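Local atomic coordinates of glycoside hydrolase family 16 protein (Akkermansia muciniphila, PDB entry 6T2N), a protein that probably acts as an endo-beta-galactosidase of glycoside hydrolase family 16, cutting within O-glycan chains to initiate mucin breakdown in the human gut. Residues A[66-74]-A[133-141]; A[155-163]-A[279-290]. All coordinates share one frame; numbering follows the deposited sequence.

Interaction 1 of 2, residues A[66-74]-A[133-141]; sequences DAKKWKPEL and GSVTTIKTK
Lys68 and Lys69 present their backbone carbonyls to Thr140 just before residues 71-72 pair antiparallel with the end of strand 127-136, a short ladder in the beta-sandwich (jelly-roll) fold of family 16. Thr140 CB lies 3.5 Å from Lys68 O, and its hydroxyl donates to the next carbonyl, OG1 to Lys69 O at 2.7 Å. The donor stands above that carbonyl's plane, 66° out of it, placed there by a first torsion of 70° that sets OG1 between the backbone N and the carbonyl carbon. Trp70 then turns its indole into the fold. Its six-membered ring meets two methyl groups, CZ3 to Thr137 CG2 at 3.5 Å and CE3 to Val135 CG2 at 3.8 Å, both approaching obliquely, while NE1 is satisfied by Asp58. Lys71 forms the hydrogen-bonded pair with Thr136: Lys71 N reaches Thr136 O at 3.2 Å, and Thr136 N returns to Lys71 O at 2.9 Å. Pro72 follows opposite Val135 as the non-hydrogen-bonded pair, a position where a residue without N-H costs the ladder no bond. Glu73 resumes the pattern, its N donating to Ser134 O at 2.7 Å. Its side chain also crosses to Ser134 and lies against that residue's CB and OG. The carboxylate has a partner at each oxygen: Glu73 OE2 forms a salt bridge with Arg78, and Glu73 OE1 accepts from Ser134 OG at 2.6 Å, the hydroxyl coming from 41° above the carboxylate plane.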
loop_
_atom_site.group_PDB
_atom_site.type_symbol
_atom_site.label_atom_id
_atom_site.label_comp_id
_atom_site.label_asym_id
_atom_site.label_seq_id
_atom_site.Cartn_x
_atom_site.Cartn_y
_atom_site.Cartn_z
ATOM N N ASP A 66 3.050 -9.788 -14.112
ATOM C CA ASP A 66 2.882 -9.066 -15.399
ATOM C C ASP A 66 3.608 -7.701 -15.273
ATOM O O ASP A 66 3.168 -6.825 -14.501
ATOM C CB ASP A 66 1.355 -9.118 -15.694
ATOM C CG ASP A 66 0.702 -8.566 -17.143
ATOM O OD1 ASP A 66 1.593 -8.233 -17.944
ATOM O OD2 ASP A 66 -0.491 -8.533 -17.297
ATOM N N ALA A 67 4.722 -7.511 -15.979
ATOM C CA ALA A 67 5.700 -6.408 -15.753
ATOM C C ALA A 67 5.162 -5.060 -16.242
ATOM O O ALA A 67 5.782 -4.003 -15.933
ATOM C CB ALA A 67 7.008 -6.699 -16.441
ATOM N N LYS A 68 4.096 -5.106 -17.037
ATOM C CA LYS A 68 3.372 -3.918 -17.535
ATOM C C LYS A 68 2.322 -3.560 -16.472
ATOM O O LYS A 68 1.739 -2.491 -16.601
ATOM C CB LYS A 68 2.788 -4.212 -18.923
ATOM C CG LYS A 68 1.341 -4.691 -18.860
ATOM C CD LYS A 68 0.753 -5.540 -19.996
ATOM C CE LYS A 68 -0.740 -5.726 -19.752
ATOM N NZ LYS A 68 -1.318 -6.886 -20.461
ATOM N N LYS A 69 2.128 -4.380 -15.436
ATOM C CA LYS A 69 1.213 -4.050 -14.303
ATOM C C LYS A 69 1.911 -3.839 -12.934
ATOM O O LYS A 69 1.396 -3.032 -12.113
ATOM C CB LYS A 69 0.170 -5.159 -14.209
ATOM C CG LYS A 69 -1.005 -4.910 -15.118
ATOM C CD LYS A 69 -2.142 -5.847 -14.877
ATOM C CE LYS A 69 -3.010 -5.941 -16.106
ATOM N NZ LYS A 69 -4.147 -6.848 -15.867
ATOM N N TRP A 70 2.990 -4.565 -12.647
ATOM C CA TRP A 70 3.708 -4.500 -11.356
ATOM C C TRP A 70 5.207 -4.420 -11.600
ATOM O O TRP A 70 5.674 -4.983 -12.590
ATOM C CB TRP A 70 3.373 -5.709 -10.514
ATOM C CG TRP A 70 1.914 -6.006 -10.458
ATOM C CD1 TRP A 70 1.234 -6.919 -11.210
ATOM C CD2 TRP A 70 0.953 -5.387 -9.597
ATOM N NE1 TRP A 70 -0.080 -6.947 -10.845
ATOM C CE2 TRP A 70 -0.290 -5.998 -9.872
ATOM C CE3 TRP A 70 1.015 -4.375 -8.629
ATOM C CZ2 TRP A 70 -1.469 -5.612 -9.225
ATOM C CZ3 TRP A 70 -0.142 -4.024 -7.965
ATOM C CH2 TRP A 70 -1.365 -4.646 -8.254
ATOM N N LYS A 71 5.923 -3.732 -10.717
ATOM C CA LYS A 71 7.395 -3.722 -10.708
ATOM C C LYS A 71 7.822 -3.969 -9.283
ATOM O O LYS A 71 7.092 -3.647 -8.361
ATOM C CB LYS A 71 7.970 -2.468 -11.352
ATOM C CG LYS A 71 7.749 -2.468 -12.851
ATOM C CD LYS A 71 8.471 -1.336 -13.535
ATOM C CE LYS A 71 8.020 -1.131 -14.971
ATOM N NZ LYS A 71 8.577 -2.168 -15.874
ATOM N N PRO A 72 8.947 -4.689 -9.103
ATOM C CA PRO A 72 9.471 -4.982 -7.780
ATOM C C PRO A 72 10.091 -3.679 -7.276
ATOM O O PRO A 72 10.726 -2.998 -8.050
ATOM C CB PRO A 72 10.546 -6.072 -8.057
ATOM C CG PRO A 72 11.050 -5.726 -9.424
ATOM C CD PRO A 72 9.796 -5.292 -10.156
ATOM N N GLU A 73 9.916 -3.376 -6.008
ATOM C CA GLU A 73 10.800 -2.392 -5.362
ATOM C C GLU A 73 12.070 -3.172 -5.098
ATOM O O GLU A 73 11.915 -4.350 -4.798
ATOM C CB GLU A 73 10.195 -1.861 -4.061
ATOM C CG GLU A 73 8.861 -1.149 -4.184
ATOM C CD GLU A 73 8.639 -0.233 -2.993
ATOM O OE1 GLU A 73 8.599 -0.787 -1.887
ATOM O OE2 GLU A 73 8.574 1.021 -3.173
ATOM N N LEU A 74 13.228 -2.524 -5.150
ATOM C CA LEU A 74 14.562 -3.163 -4.988
ATOM C C LEU A 74 15.392 -2.466 -3.898
ATOM O O LEU A 74 15.732 -1.260 -4.003
ATOM C CB LEU A 74 15.260 -3.157 -6.352
ATOM C CG LEU A 74 14.462 -3.832 -7.474
ATOM C CD1 LEU A 74 15.140 -3.716 -8.833
ATOM C CD2 LEU A 74 14.196 -5.288 -7.138
ATOM N N GLY A 133 9.258 -9.198 -0.455
ATOM C CA GLY A 133 8.795 -8.582 -1.730
ATOM C C GLY A 133 7.902 -7.349 -1.563
ATOM O O GLY A 133 7.127 -7.266 -0.610
ATOM N N SER A 134 7.988 -6.462 -2.537
ATOM C CA SER A 134 7.185 -5.232 -2.663
ATOM C C SER A 134 7.006 -4.998 -4.160
ATOM O O SER A 134 8.051 -5.037 -4.904
ATOM C CB SER A 134 7.846 -4.037 -1.974
ATOM O OG SER A 134 7.022 -2.879 -2.047
ATOM N N VAL A 135 5.753 -4.811 -4.581
ATOM C CA VAL A 135 5.393 -4.389 -5.963
ATOM C C VAL A 135 4.773 -2.999 -5.904
ATOM O O VAL A 135 4.046 -2.705 -4.939
ATOM C CB VAL A 135 4.441 -5.386 -6.651
ATOM C CG1 VAL A 135 5.168 -6.649 -7.057
ATOM C CG2 VAL A 135 3.219 -5.706 -5.805
ATOM N N THR A 136 4.989 -2.216 -6.947
ATOM C CA THR A 136 4.526 -0.815 -7.007
ATOM C C THR A 136 3.970 -0.587 -8.403
ATOM O O THR A 136 4.571 -1.119 -9.386
ATOM C CB THR A 136 5.691 0.118 -6.667
ATOM O OG1 THR A 136 5.289 1.473 -6.881
ATOM C CG2 THR A 136 6.930 -0.215 -7.483
ATOM N N THR A 137 2.897 0.186 -8.495
ATOM C CA THR A 137 2.341 0.578 -9.806
ATOM C C THR A 137 2.963 1.913 -10.221
ATOM O O THR A 137 2.561 2.425 -11.257
ATOM C CB THR A 137 0.809 0.532 -9.769
ATOM O OG1 THR A 137 0.278 1.678 -9.093
ATOM C CG2 THR A 137 0.310 -0.753 -9.133
ATOM N N ILE A 138 3.940 2.424 -9.466
ATOM C CA ILE A 138 4.390 3.847 -9.601
ATOM C C ILE A 138 4.472 4.135 -11.090
ATOM O O ILE A 138 3.922 5.171 -11.498
ATOM C CB ILE A 138 5.710 4.171 -8.853
ATOM C CG1 ILE A 138 5.938 5.691 -8.725
ATOM C CG2 ILE A 138 6.894 3.471 -9.481
ATOM C CD1 ILE A 138 7.216 6.110 -8.008
ATOM N N LYS A 139 4.991 3.171 -11.845
ATOM C CA LYS A 139 5.376 3.328 -13.269
ATOM C C LYS A 139 4.399 2.610 -14.201
ATOM O O LYS A 139 4.621 2.646 -15.400
ATOM C CB LYS A 139 6.796 2.794 -13.491
ATOM C CG LYS A 139 7.865 3.852 -13.264
ATOM C CD LYS A 139 9.291 3.419 -13.441
ATOM C CE LYS A 139 10.207 4.575 -13.094
ATOM N NZ LYS A 139 11.638 4.204 -13.169
ATOM N N THR A 140 3.342 2.004 -13.693
ATOM C CA THR A 140 2.484 1.149 -14.538
ATOM C C THR A 140 1.068 1.717 -14.578
ATOM O O THR A 140 0.517 1.815 -15.678
ATOM C CB THR A 140 2.600 -0.291 -14.043
ATOM O OG1 THR A 140 1.972 -0.448 -12.768
ATOM C CG2 THR A 140 4.053 -0.698 -13.939
ATOM N N LYS A 141 0.512 2.095 -13.427
ATOM C CA LYS A 141 -0.877 2.613 -13.312
ATOM C C LYS A 141 -1.062 3.563 -12.115
ATOM O O LYS A 141 -0.795 3.164 -10.939
ATOM C CB LYS A 141 -1.845 1.450 -13.124
ATOM C CG LYS A 141 -3.308 1.855 -13.146
ATOM C CD LYS A 141 -3.818 1.986 -14.556
ATOM C CE LYS A 141 -5.276 2.358 -14.589
ATOM N NZ LYS A 141 -5.406 3.831 -14.619
#

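Interaction 2 of 2, residues A[155-163]-A[279-290]; sequences PKTKGIWPA and WCEKAPKDGQGY
Gly159 and Ala283 bring their backbones together, CA to CA 4.2 Å, where a type II beta turn from Thr157 to Ile160 meets an irregular run of chain. Gly159 is the third residue of that turn, with phi 100°, and a CB there would run into Ala283 N. Its CA instead makes a CA-H...O contact with Glu281 O at 3.1 Å. A second type II beta turn, Gly287 to Tyr290, delivers the tyrosine to this site. Tyr290 OH donates to Lys158 O at 2.8 Å, tilted 31° from the carbonyl plane, and the carbonyl sits at the ring's edge. Thr157 CG2 reaches the same ring obliquely, 3.4 Å from Tyr290 CZ. A phenylalanine in place of Tyr290 would probably leave Lys158 O without this donor and the turn less firmly tied to the 279-290 chain. In Lys158 a chi1 of -157° sends CG away from the backbone N and over to the carboxylate of Glu281, CG 3.2 Å from Glu281 OE1, the two side chains crossing at about a right angle. Lys158 NZ makes a weak hydrogen bond to Lys282 O at 3.2 Å. Farther along, Cys280 SG lies obliquely 5.3 Å from the centroid of the Trp161 six-membered ring. Residues 160-163 begin strand 160-168, which pairs with strand 267-275, while 279-290 form the connection onward to strand 292-302; Tyr290 also meets Tyr130 edge-to-face and touches Val275 and Thr104.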
loop_
_atom_site.group_PDB
_atom_site.type_symbol
_atom_site.label_atom_id
_atom_site.label_comp_id
_atom_site.label_asym_id
_atom_site.label_seq_id
_atom_site.Cartn_x
_atom_site.Cartn_y
_atom_site.Cartn_z
ATOM N N PRO A 155 0.117 -12.909 6.528
ATOM C CA PRO A 155 0.968 -13.835 7.270
ATOM C C PRO A 155 0.702 -13.551 8.742
ATOM O O PRO A 155 0.109 -12.575 9.001
ATOM C CB PRO A 155 2.373 -13.422 6.842
ATOM C CG PRO A 155 2.220 -11.937 6.527
ATOM C CD PRO A 155 0.889 -11.865 5.821
ATOM N N LYS A 156 1.165 -14.401 9.643
ATOM C CA LYS A 156 1.132 -14.110 11.101
ATOM C C LYS A 156 2.375 -14.750 11.729
ATOM O O LYS A 156 2.432 -16.008 11.785
ATOM C CB LYS A 156 -0.167 -14.614 11.741
ATOM C CG LYS A 156 -0.154 -14.664 13.258
ATOM C CD LYS A 156 -1.417 -15.173 13.879
ATOM C CE LYS A 156 -1.572 -14.656 15.289
ATOM N NZ LYS A 156 -2.385 -15.567 16.124
ATOM N N THR A 157 3.300 -13.886 12.163
ATOM C CA THR A 157 4.555 -14.184 12.896
ATOM C C THR A 157 5.085 -12.862 13.479
ATOM O O THR A 157 4.621 -11.765 13.063
ATOM C CB THR A 157 5.529 -14.907 11.956
ATOM O OG1 THR A 157 6.457 -15.715 12.687
ATOM C CG2 THR A 157 6.291 -13.953 11.065
ATOM N N LYS A 158 6.016 -12.941 14.424
ATOM C CA LYS A 158 6.687 -11.770 15.064
ATOM C C LYS A 158 7.404 -10.945 13.986
ATOM O O LYS A 158 8.260 -11.454 13.276
ATOM C CB LYS A 158 7.643 -12.253 16.163
ATOM C CG LYS A 158 8.003 -11.267 17.257
ATOM C CD LYS A 158 8.404 -11.967 18.546
ATOM C CE LYS A 158 8.869 -11.024 19.638
ATOM N NZ LYS A 158 9.845 -10.016 19.150
ATOM N N GLY A 159 6.987 -9.701 13.831
ATOM C CA GLY A 159 7.740 -8.634 13.141
ATOM C C GLY A 159 7.251 -8.404 11.724
ATOM O O GLY A 159 7.663 -7.386 11.119
ATOM N N ILE A 160 6.407 -9.304 11.206
ATOM C CA ILE A 160 5.828 -9.144 9.845
ATOM C C ILE A 160 4.920 -7.904 9.816
ATOM O O ILE A 160 4.184 -7.634 10.797
ATOM C CB ILE A 160 5.111 -10.431 9.382
ATOM C CG1 ILE A 160 5.054 -10.454 7.862
ATOM C CG2 ILE A 160 3.748 -10.625 10.014
ATOM C CD1 ILE A 160 6.435 -10.419 7.249
ATOM N N TRP A 161 4.957 -7.192 8.695
ATOM C CA TRP A 161 4.193 -5.951 8.456
ATOM C C TRP A 161 3.675 -5.977 7.024
ATOM O O TRP A 161 4.272 -5.436 6.097
ATOM C CB TRP A 161 5.079 -4.751 8.760
ATOM C CG TRP A 161 4.418 -3.411 8.800
ATOM C CD1 TRP A 161 3.212 -3.024 8.304
ATOM C CD2 TRP A 161 5.049 -2.238 9.292
ATOM N NE1 TRP A 161 3.036 -1.689 8.477
ATOM C CE2 TRP A 161 4.142 -1.182 9.098
ATOM C CE3 TRP A 161 6.287 -1.993 9.909
ATOM C CZ2 TRP A 161 4.460 0.121 9.495
ATOM C CZ3 TRP A 161 6.592 -0.710 10.319
ATOM C CH2 TRP A 161 5.688 0.337 10.095
ATOM N N PRO A 162 2.529 -6.637 6.811
ATOM C CA PRO A 162 1.896 -6.622 5.511
ATOM C C PRO A 162 1.172 -5.284 5.403
ATOM O O PRO A 162 0.667 -4.788 6.411
ATOM C CB PRO A 162 0.930 -7.821 5.537
ATOM C CG PRO A 162 0.725 -8.158 7.031
ATOM C CD PRO A 162 1.803 -7.433 7.808
ATOM N N ALA A 163 1.104 -4.770 4.184
ATOM C CA ALA A 163 0.501 -3.463 3.886
ATOM C C ALA A 163 -0.045 -3.473 2.464
ATOM O O ALA A 163 0.646 -3.974 1.574
ATOM C CB ALA A 163 1.521 -2.391 4.068
ATOM N N TRP A 279 8.177 1.093 15.286
ATOM C CA TRP A 279 7.055 0.414 15.975
ATOM C C TRP A 279 6.573 -0.715 15.095
ATOM O O TRP A 279 6.102 -0.468 13.976
ATOM C CB TRP A 279 5.905 1.313 16.446
ATOM C CG TRP A 279 5.597 0.986 17.878
ATOM C CD1 TRP A 279 4.894 -0.090 18.348
ATOM C CD2 TRP A 279 6.119 1.676 19.031
ATOM N NE1 TRP A 279 4.889 -0.088 19.715
ATOM C CE2 TRP A 279 5.635 0.979 20.165
ATOM C CE3 TRP A 279 6.913 2.820 19.210
ATOM C CZ2 TRP A 279 5.925 1.399 21.465
ATOM C CZ3 TRP A 279 7.195 3.218 20.495
ATOM C CH2 TRP A 279 6.710 2.519 21.605
ATOM N N CYS A 280 6.853 -1.879 15.650
ATOM C CA CYS A 280 6.544 -3.255 15.228
ATOM C C CYS A 280 7.599 -4.053 16.001
ATOM O O CYS A 280 8.793 -3.781 15.810
ATOM C CB CYS A 280 6.576 -3.467 13.708
ATOM S SG CYS A 280 5.701 -4.968 13.140
ATOM N N GLU A 281 7.211 -4.878 16.959
ATOM C CA GLU A 281 8.038 -6.062 17.267
ATOM C C GLU A 281 9.084 -6.268 16.156
ATOM O O GLU A 281 8.762 -6.320 14.948
ATOM C CB GLU A 281 7.145 -7.305 17.375
ATOM C CG GLU A 281 6.698 -7.610 18.796
ATOM C CD GLU A 281 5.772 -8.800 18.851
ATOM O OE1 GLU A 281 5.464 -9.345 17.779
ATOM O OE2 GLU A 281 5.354 -9.165 19.960
ATOM N N LYS A 282 10.321 -6.470 16.529
ATOM C CA LYS A 282 11.328 -6.848 15.513
ATOM C C LYS A 282 11.263 -8.380 15.369
ATOM O O LYS A 282 10.879 -9.070 16.303
ATOM C CB LYS A 282 12.633 -6.129 15.883
ATOM C CG LYS A 282 12.431 -4.615 16.089
ATOM C CD LYS A 282 13.046 -3.699 15.040
ATOM C CE LYS A 282 14.567 -3.872 14.997
ATOM N NZ LYS A 282 15.275 -3.017 14.003
ATOM N N ALA A 283 11.465 -8.887 14.170
ATOM C CA ALA A 283 11.519 -10.328 13.885
ATOM C C ALA A 283 12.714 -10.975 14.608
ATOM O O ALA A 283 13.697 -10.318 14.904
ATOM C CB ALA A 283 11.603 -10.468 12.398
ATOM N N PRO A 284 12.708 -12.274 14.975
ATOM C CA PRO A 284 13.774 -12.806 15.835
ATOM C C PRO A 284 15.172 -12.754 15.206
ATOM O O PRO A 284 15.247 -12.863 14.045
ATOM C CB PRO A 284 13.360 -14.261 16.056
ATOM C CG PRO A 284 11.857 -14.261 15.789
ATOM C CD PRO A 284 11.678 -13.280 14.649
ATOM N N LYS A 285 16.221 -12.588 16.008
ATOM C CA LYS A 285 17.631 -12.494 15.541
ATOM C C LYS A 285 17.954 -13.728 14.685
ATOM O O LYS A 285 18.755 -13.594 13.757
ATOM C CB LYS A 285 18.605 -12.385 16.727
ATOM C CG LYS A 285 19.812 -11.489 16.443
ATOM C CD LYS A 285 21.114 -11.760 17.209
ATOM C CE LYS A 285 22.272 -10.971 16.617
ATOM N NZ LYS A 285 23.384 -10.807 17.583
ATOM N N ASP A 286 17.309 -14.868 14.971
ATOM C CA ASP A 286 17.578 -16.214 14.398
ATOM C C ASP A 286 16.549 -16.608 13.314
ATOM O O ASP A 286 16.689 -17.719 12.784
ATOM C CB ASP A 286 17.584 -17.224 15.541
ATOM C CG ASP A 286 16.234 -17.520 16.182
ATOM O OD1 ASP A 286 15.291 -16.738 16.043
ATOM O OD2 ASP A 286 16.142 -18.551 16.828
ATOM N N GLY A 287 15.546 -15.775 12.991
ATOM C CA GLY A 287 14.593 -16.040 11.896
ATOM C C GLY A 287 13.505 -17.057 12.260
ATOM O O GLY A 287 12.849 -17.621 11.333
ATOM N N GLN A 288 13.258 -17.293 13.548
ATOM C CA GLN A 288 12.141 -18.172 13.961
ATOM C C GLN A 288 10.787 -17.666 13.440
ATOM O O GLN A 288 10.415 -16.505 13.695
ATOM C CB GLN A 288 12.027 -18.312 15.470
ATOM C CG GLN A 288 11.148 -19.505 15.814
ATOM C CD GLN A 288 11.081 -19.801 17.287
ATOM O OE1 GLN A 288 11.396 -18.959 18.123
ATOM N NE2 GLN A 288 10.641 -21.004 17.611
ATOM N N GLY A 289 10.032 -18.569 12.824
ATOM C CA GLY A 289 8.673 -18.342 12.328
ATOM C C GLY A 289 8.692 -18.176 10.831
ATOM O O GLY A 289 7.591 -18.205 10.253
ATOM N N TYR A 290 9.873 -17.954 10.235
ATOM C CA TYR A 290 10.052 -17.602 8.799
ATOM C C TYR A 290 10.515 -18.858 8.077
ATOM O O TYR A 290 11.219 -19.653 8.669
ATOM C CB TYR A 290 11.015 -16.419 8.648
ATOM C CG TYR A 290 10.452 -15.111 9.168
ATOM C CD1 TYR A 290 10.364 -14.848 10.528
ATOM C CD2 TYR A 290 10.019 -14.128 8.306
ATOM C CE1 TYR A 290 9.822 -13.676 11.020
ATOM C CE2 TYR A 290 9.448 -12.954 8.780
ATOM C CZ TYR A 290 9.336 -12.724 10.143
ATOM O OH TYR A 290 8.796 -11.540 10.579
#

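Interaction 1 closes before interaction 2 opens along the chain, so the two are in series rather than nested. Their centres lie 24 Å apart and their nearest atoms about 7 Å, without touching. Both reach the same mixed sheet, in which strand 267-275 pairs with both 127-136, from interaction 1, and 160-168, from interaction 2. The first contact adds the short strand 71-72 to that sheet, with the Trp70 side chain about 11 Å from the bound calcium ion. The second packs a turn against the connection leading to strand 292-302 of the other sheet. Together they tie non-adjacent parts of the chain to one sheet of the sandwich.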